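Local atomic coordinates of maleylacetate reductase (Agrobacterium tumefaciens, PDB entry 3HL0), a protein that probably catalyses the NADH-dependent reduction of maleylacetate to 3-oxoadipate and belongs to the iron-containing alcohol dehydrogenase family. Residues P118-L130 with A221-G233. Sequence-based numbering, arbitrary orientation.
With NAD (nicotinamide-adenine-dinucleotide), chain D.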
loop_
_atom_site.group_PDB
_atom_site.type_symbol
_atom_site.label_atom_id
_atom_site.label_comp_id
_atom_site.label_asym_id
_atom_site.label_seq_id
_atom_site.Cartn_x
_atom_site.Cartn_y
_atom_site.Cartn_z
ATOM N N PRO A 118 16.219 -6.166 -6.303
ATOM C CA PRO A 118 14.983 -6.448 -5.543
ATOM C C PRO A 118 15.112 -5.963 -4.114
ATOM O O PRO A 118 16.155 -6.134 -3.507
ATOM C CB PRO A 118 14.845 -7.979 -5.580
ATOM C CG PRO A 118 15.834 -8.471 -6.609
ATOM C CD PRO A 118 16.929 -7.392 -6.732
ATOM N N THR A 119 14.018 -5.430 -3.555
ATOM C CA THR A 119 14.072 -4.926 -2.181
ATOM C C THR A 119 12.958 -5.538 -1.333
ATOM O O THR A 119 12.725 -5.093 -0.218
ATOM C CB THR A 119 14.007 -3.384 -2.142
ATOM O OG1 THR A 119 12.753 -2.939 -2.716
ATOM C CG2 THR A 119 15.193 -2.746 -2.961
ATOM N N THR A 120 12.238 -6.516 -1.889
ATOM C CA THR A 120 11.283 -7.318 -1.090
ATOM C C THR A 120 11.578 -8.780 -1.331
ATOM O O THR A 120 12.630 -9.132 -1.900
ATOM C CB THR A 120 9.786 -7.049 -1.422
ATOM O OG1 THR A 120 9.454 -7.611 -2.705
ATOM C CG2 THR A 120 9.463 -5.537 -1.410
ATOM N N TYR A 121 10.661 -9.654 -0.906
ATOM C CA TYR A 121 10.849 -11.090 -1.033
ATOM C C TYR A 121 9.960 -11.717 -2.099
ATOM O O TYR A 121 9.825 -12.925 -2.179
ATOM C CB TYR A 121 10.625 -11.759 0.333
ATOM C CG TYR A 121 11.526 -11.150 1.430
ATOM C CD1 TYR A 121 12.893 -10.897 1.187
ATOM C CD2 TYR A 121 10.995 -10.805 2.685
ATOM C CE1 TYR A 121 13.700 -10.330 2.165
ATOM C CE2 TYR A 121 11.783 -10.227 3.670
ATOM C CZ TYR A 121 13.146 -9.997 3.403
ATOM O OH TYR A 121 13.895 -9.430 4.399
ATOM N N ALA A 122 9.370 -10.888 -2.941
ATOM C CA ALA A 122 8.392 -11.373 -3.955
ATOM C C ALA A 122 8.984 -12.370 -4.953
ATOM O O ALA A 122 8.280 -13.286 -5.399
ATOM C CB ALA A 122 7.796 -10.148 -4.744
ATOM N N GLY A 123 10.254 -12.158 -5.348
ATOM C CA GLY A 123 10.892 -13.147 -6.232
ATOM C C GLY A 123 10.656 -12.977 -7.727
ATOM O O GLY A 123 11.151 -13.789 -8.505
ATOM N N SER A 124 9.901 -11.940 -8.129
ATOM C CA SER A 124 9.595 -11.702 -9.583
ATOM C C SER A 124 10.856 -11.577 -10.422
ATOM O O SER A 124 10.845 -11.884 -11.641
ATOM C CB SER A 124 8.832 -10.391 -9.697
ATOM O OG SER A 124 8.374 -10.177 -11.036
ATOM N N GLU A 125 11.932 -11.097 -9.797
ATOM C CA GLU A 125 13.218 -10.863 -10.489
ATOM C C GLU A 125 13.804 -12.091 -11.217
ATOM O O GLU A 125 14.657 -11.925 -12.123
ATOM C CB GLU A 125 14.247 -10.269 -9.545
ATOM C CG GLU A 125 14.585 -11.217 -8.393
ATOM C CD GLU A 125 13.687 -11.068 -7.147
ATOM O OE1 GLU A 125 12.593 -10.461 -7.197
ATOM O OE2 GLU A 125 14.106 -11.595 -6.093
ATOM N N VAL A 126 13.383 -13.299 -10.806
ATOM C CA VAL A 126 13.861 -14.530 -11.464
ATOM C C VAL A 126 12.724 -15.374 -12.032
ATOM O O VAL A 126 12.828 -16.610 -12.165
ATOM C CB VAL A 126 14.769 -15.403 -10.538
ATOM C CG1 VAL A 126 16.162 -14.737 -10.348
ATOM C CG2 VAL A 126 14.063 -15.644 -9.203
ATOM N N THR A 127 11.650 -14.697 -12.434
ATOM C CA THR A 127 10.591 -15.401 -13.142
ATOM C C THR A 127 10.308 -14.763 -14.499
ATOM O O THR A 127 10.552 -13.559 -14.703
ATOM C CB THR A 127 9.224 -15.435 -12.372
ATOM O OG1 THR A 127 8.492 -14.233 -12.664
ATOM C CG2 THR A 127 9.398 -15.653 -10.896
ATOM N N PRO A 128 9.776 -15.550 -15.445
ATOM C CA PRO A 128 9.441 -14.993 -16.751
ATOM C C PRO A 128 7.963 -14.539 -16.816
ATOM O O PRO A 128 7.419 -14.379 -17.916
ATOM C CB PRO A 128 9.697 -16.172 -17.698
ATOM C CG PRO A 128 9.225 -17.353 -16.880
ATOM C CD PRO A 128 9.695 -17.025 -15.447
ATOM N N ILE A 129 7.344 -14.320 -15.646
ATOM C CA ILE A 129 5.902 -14.040 -15.578
ATOM C C ILE A 129 5.639 -12.540 -15.435
ATOM O O ILE A 129 6.343 -11.857 -14.674
ATOM C CB ILE A 129 5.302 -14.780 -14.358
ATOM C CG1 ILE A 129 5.650 -16.281 -14.409
ATOM C CG2 ILE A 129 3.810 -14.597 -14.288
ATOM C CD1 ILE A 129 5.476 -16.986 -13.005
ATOM N N LEU A 130 4.643 -12.018 -16.166
ATOM C CA LEU A 130 4.278 -10.606 -16.036
ATOM C C LEU A 130 2.748 -10.459 -15.917
ATOM O O LEU A 130 2.030 -10.968 -16.766
ATOM C CB LEU A 130 4.789 -9.814 -17.261
ATOM C CG LEU A 130 4.254 -8.384 -17.380
ATOM C CD1 LEU A 130 4.704 -7.476 -16.212
ATOM C CD2 LEU A 130 4.661 -7.789 -18.752
ATOM N N ALA A 221 17.278 -13.945 4.726
ATOM C CA ALA A 221 15.925 -13.888 4.126
ATOM C C ALA A 221 15.968 -13.575 2.624
ATOM O O ALA A 221 15.166 -14.085 1.852
ATOM C CB ALA A 221 15.081 -12.839 4.825
ATOM N N LEU A 222 16.873 -12.701 2.195
ATOM C CA LEU A 222 16.961 -12.381 0.784
ATOM C C LEU A 222 17.444 -13.595 -0.057
ATOM O O LEU A 222 16.962 -13.836 -1.160
ATOM C CB LEU A 222 17.872 -11.171 0.616
ATOM C CG LEU A 222 17.801 -10.503 -0.740
ATOM C CD1 LEU A 222 16.378 -10.041 -1.217
ATOM C CD2 LEU A 222 18.718 -9.284 -0.733
ATOM N N TYR A 223 18.424 -14.322 0.483
ATOM C CA TYR A 223 18.871 -15.564 -0.127
ATOM C C TYR A 223 17.680 -16.529 -0.255
ATOM O O TYR A 223 17.495 -17.131 -1.325
ATOM C CB TYR A 223 19.932 -16.146 0.777
ATOM C CG TYR A 223 20.252 -17.616 0.611
ATOM C CD1 TYR A 223 20.946 -18.061 -0.520
ATOM C CD2 TYR A 223 19.874 -18.529 1.583
ATOM C CE1 TYR A 223 21.252 -19.433 -0.661
ATOM C CE2 TYR A 223 20.182 -19.889 1.473
ATOM C CZ TYR A 223 20.882 -20.311 0.336
ATOM O OH TYR A 223 21.214 -21.635 0.219
ATOM N N GLY A 224 16.883 -16.669 0.802
ATOM C CA GLY A 224 15.710 -17.549 0.724
ATOM C C GLY A 224 14.769 -17.056 -0.368
ATOM O O GLY A 224 14.217 -17.869 -1.138
ATOM N N ALA A 225 14.550 -15.745 -0.449
ATOM C CA ALA A 225 13.642 -15.187 -1.455
ATOM C C ALA A 225 14.075 -15.481 -2.886
ATOM O O ALA A 225 13.276 -15.790 -3.785
ATOM C CB ALA A 225 13.469 -13.654 -1.212
ATOM N N TRP A 226 15.385 -15.435 -3.095
ATOM C CA TRP A 226 15.953 -15.806 -4.390
ATOM C C TRP A 226 15.659 -17.252 -4.760
ATOM O O TRP A 226 15.188 -17.520 -5.881
ATOM C CB TRP A 226 17.467 -15.537 -4.351
ATOM C CG TRP A 226 18.212 -16.149 -5.499
ATOM C CD1 TRP A 226 17.937 -16.026 -6.832
ATOM C CD2 TRP A 226 19.385 -16.970 -5.384
ATOM N NE1 TRP A 226 18.907 -16.742 -7.570
ATOM C CE2 TRP A 226 19.790 -17.306 -6.690
ATOM C CE3 TRP A 226 20.132 -17.428 -4.295
ATOM C CZ2 TRP A 226 20.935 -18.093 -6.922
ATOM C CZ3 TRP A 226 21.255 -18.226 -4.525
ATOM C CH2 TRP A 226 21.626 -18.550 -5.825
ATOM N N LEU A 227 15.884 -18.175 -3.828
ATOM C CA LEU A 227 15.599 -19.585 -4.138
ATOM C C LEU A 227 14.108 -19.789 -4.360
ATOM O O LEU A 227 13.707 -20.539 -5.245
ATOM C CB LEU A 227 16.093 -20.473 -2.985
ATOM C CG LEU A 227 17.619 -20.439 -2.825
ATOM C CD1 LEU A 227 17.978 -21.314 -1.645
ATOM C CD2 LEU A 227 18.308 -20.942 -4.078
ATOM N N CYS A 228 13.270 -19.135 -3.537
ATOM C CA CYS A 228 11.824 -19.295 -3.700
ATOM C C CYS A 228 11.345 -18.727 -5.036
ATOM O O CYS A 228 10.508 -19.331 -5.710
ATOM C CB CYS A 228 11.105 -18.567 -2.535
ATOM S SG CYS A 228 11.304 -19.404 -0.926
ATOM N N GLY A 229 11.882 -17.573 -5.445
ATOM C CA GLY A 229 11.515 -17.029 -6.743
ATOM C C GLY A 229 11.980 -17.895 -7.887
ATOM O O GLY A 229 11.299 -17.984 -8.910
ATOM N N THR A 230 13.128 -18.526 -7.722
ATOM C CA THR A 230 13.702 -19.341 -8.794
ATOM C C THR A 230 12.754 -20.499 -9.075
ATOM O O THR A 230 12.479 -20.807 -10.237
ATOM C CB THR A 230 15.098 -19.819 -8.444
ATOM O OG1 THR A 230 15.949 -18.664 -8.273
ATOM C CG2 THR A 230 15.672 -20.704 -9.565
ATOM N N VAL A 231 12.219 -21.105 -8.026
ATOM C CA VAL A 231 11.319 -22.231 -8.308
ATOM C C VAL A 231 9.950 -21.788 -8.811
ATOM O O VAL A 231 9.361 -22.493 -9.640
ATOM C CB VAL A 231 11.236 -23.235 -7.138
ATOM C CG1 VAL A 231 12.650 -23.724 -6.788
ATOM C CG2 VAL A 231 10.554 -22.602 -5.883
ATOM N N LEU A 232 9.490 -20.601 -8.403
ATOM C CA LEU A 232 8.294 -19.982 -9.051
ATOM C C LEU A 232 8.531 -19.846 -10.556
ATOM O O LEU A 232 7.595 -20.035 -11.384
ATOM C CB LEU A 232 8.014 -18.594 -8.459
ATOM C CG LEU A 232 6.888 -17.815 -9.151
ATOM C CD1 LEU A 232 5.527 -18.550 -9.114
ATOM C CD2 LEU A 232 6.745 -16.429 -8.478
ATOM N N GLY A 233 9.771 -19.498 -10.916
ATOM C CA GLY A 233 10.140 -19.346 -12.317
ATOM C C GLY A 233 10.170 -20.646 -13.085
ATOM O O GLY A 233 9.862 -20.619 -14.277
HETATM P PA NAD D . 5.333 -3.930 -3.978
HETATM O O1A NAD D . 6.399 -4.004 -5.016
HETATM O O2A NAD D . 3.948 -3.646 -4.421
HETATM O O5B NAD D . 5.846 -2.987 -2.799
HETATM C C5B NAD D . 4.900 -2.530 -1.826
HETATM C C4B NAD D . 5.411 -1.205 -1.281
HETATM O O4B NAD D . 6.595 -1.445 -0.521
HETATM C C3B NAD D . 5.762 -0.214 -2.406
HETATM O O3B NAD D . 5.293 1.115 -2.114
HETATM C C2B NAD D . 7.273 -0.274 -2.411
HETATM O O2B NAD D . 7.877 0.917 -2.873
HETATM C C1B NAD D . 7.610 -0.543 -0.937
HETATM N N9A NAD D . 8.934 -1.183 -0.746
HETATM C C8A NAD D . 9.413 -2.313 -1.381
HETATM N N7A NAD D . 10.658 -2.577 -0.922
HETATM C C5A NAD D . 11.007 -1.622 -0.004
HETATM C C6A NAD D . 12.159 -1.415 0.753
HETATM N N6A NAD D . 13.129 -2.349 0.931
HETATM N N1A NAD D . 12.157 -0.299 1.592
HETATM C C2A NAD D . 11.062 0.530 1.681
HETATM N N3A NAD D . 9.923 0.325 0.946
HETATM C C4A NAD D . 9.910 -0.753 0.107
HETATM O O3 NAD D . 5.185 -5.354 -3.192
HETATM P PN NAD D . 5.620 -6.856 -3.627
HETATM O O1N NAD D . 4.850 -7.744 -2.706
HETATM O O2N NAD D . 7.081 -6.865 -3.620
HETATM O O5D NAD D . 5.064 -7.065 -5.112
HETATM C C5D NAD D . 3.691 -7.337 -5.378
HETATM C C4D NAD D . 3.506 -7.258 -6.894
HETATM O O4D NAD D . 4.441 -8.138 -7.500
HETATM C C3D NAD D . 2.122 -7.768 -7.277
HETATM O O3D NAD D . 1.698 -7.041 -8.440
HETATM C C2D NAD D . 2.381 -9.219 -7.610
HETATM O O2D NAD D . 1.408 -9.812 -8.471
HETATM C C1D NAD D . 3.752 -9.129 -8.253
HETATM N N1N NAD D . 4.499 -10.380 -8.217
HETATM C C2N NAD D . 4.854 -10.912 -9.420
HETATM C C3N NAD D . 5.562 -12.095 -9.443
HETATM C C7N NAD D . 5.923 -12.556 -10.794
HETATM O O7N NAD D . 6.687 -13.660 -10.811
HETATM N N7N NAD D . 5.502 -11.909 -11.909
HETATM C C4N NAD D . 5.983 -12.770 -8.244
HETATM C C5N NAD D . 5.601 -12.208 -7.023
HETATM C C6N NAD D . 4.854 -11.017 -7.026
HETATM O O HOH W 1 10.411 -15.296 -3.688
#
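Gly123 and Gly229 bring the loop 118-130 and the helix 221-233 together, their CA atoms 4.0 Å apart. The loop runs along the helix in the same sense, from Tyr121 beside Ala225 to Thr127 beside Gly233. Gly229 and Gly233, one helical turn apart, present bare backbone to the carbonyl oxygens of Gly123 and Val126, with Gly123 O 3.7 Å from Gly229 CA; Gly123 itself has a positive phi (86°). Val126 packs against this bare backbone. With CG1 anti to the carbonyl carbon (chi1 -72°), CG2 falls between the backbone N and the carbonyl carbon and presses on the helix backbone, 3.3 Å from Gly229 C, while CG1 meets the indole edge of Trp226 at CD1. Next to it, Thr230 OG1 donates to Trp226 O from above the carbonyl plane, across that plane from Thr230 N, so one oxygen takes two bonds. Toward the start of the helix, the Tyr121 ring meets the methyls of Ala221 and Ala225 obliquely, with Ala225 CB 3.7 Å from Tyr121 CD1; its hydroxyl is bonded to Arg218. A water donates to both Tyr121 O and Ala225 O. At the other end, Thr127 divides its branches: CG2 packs 3.7 Å from Leu232 CD2, whereas OG1 donates to the carboxamide oxygen O7N of NAD (2.6 Å) and accepts from Ile129 N in an ST turn. Ile129 O receives the carboxamide N7N, and the two bonds together fix the rotation of the carboxamide; the methyl CD2 of Leu232 packs beside O7N. Thr120 OG1, in a second ST turn, donates to the phosphate oxygen O2N (2.7 Å). The coenzyme-binding loop is thus seated on the helix largely by apolar and glycine-backbone packing, with a water bridging the two backbones, while its polar groups grip NAD.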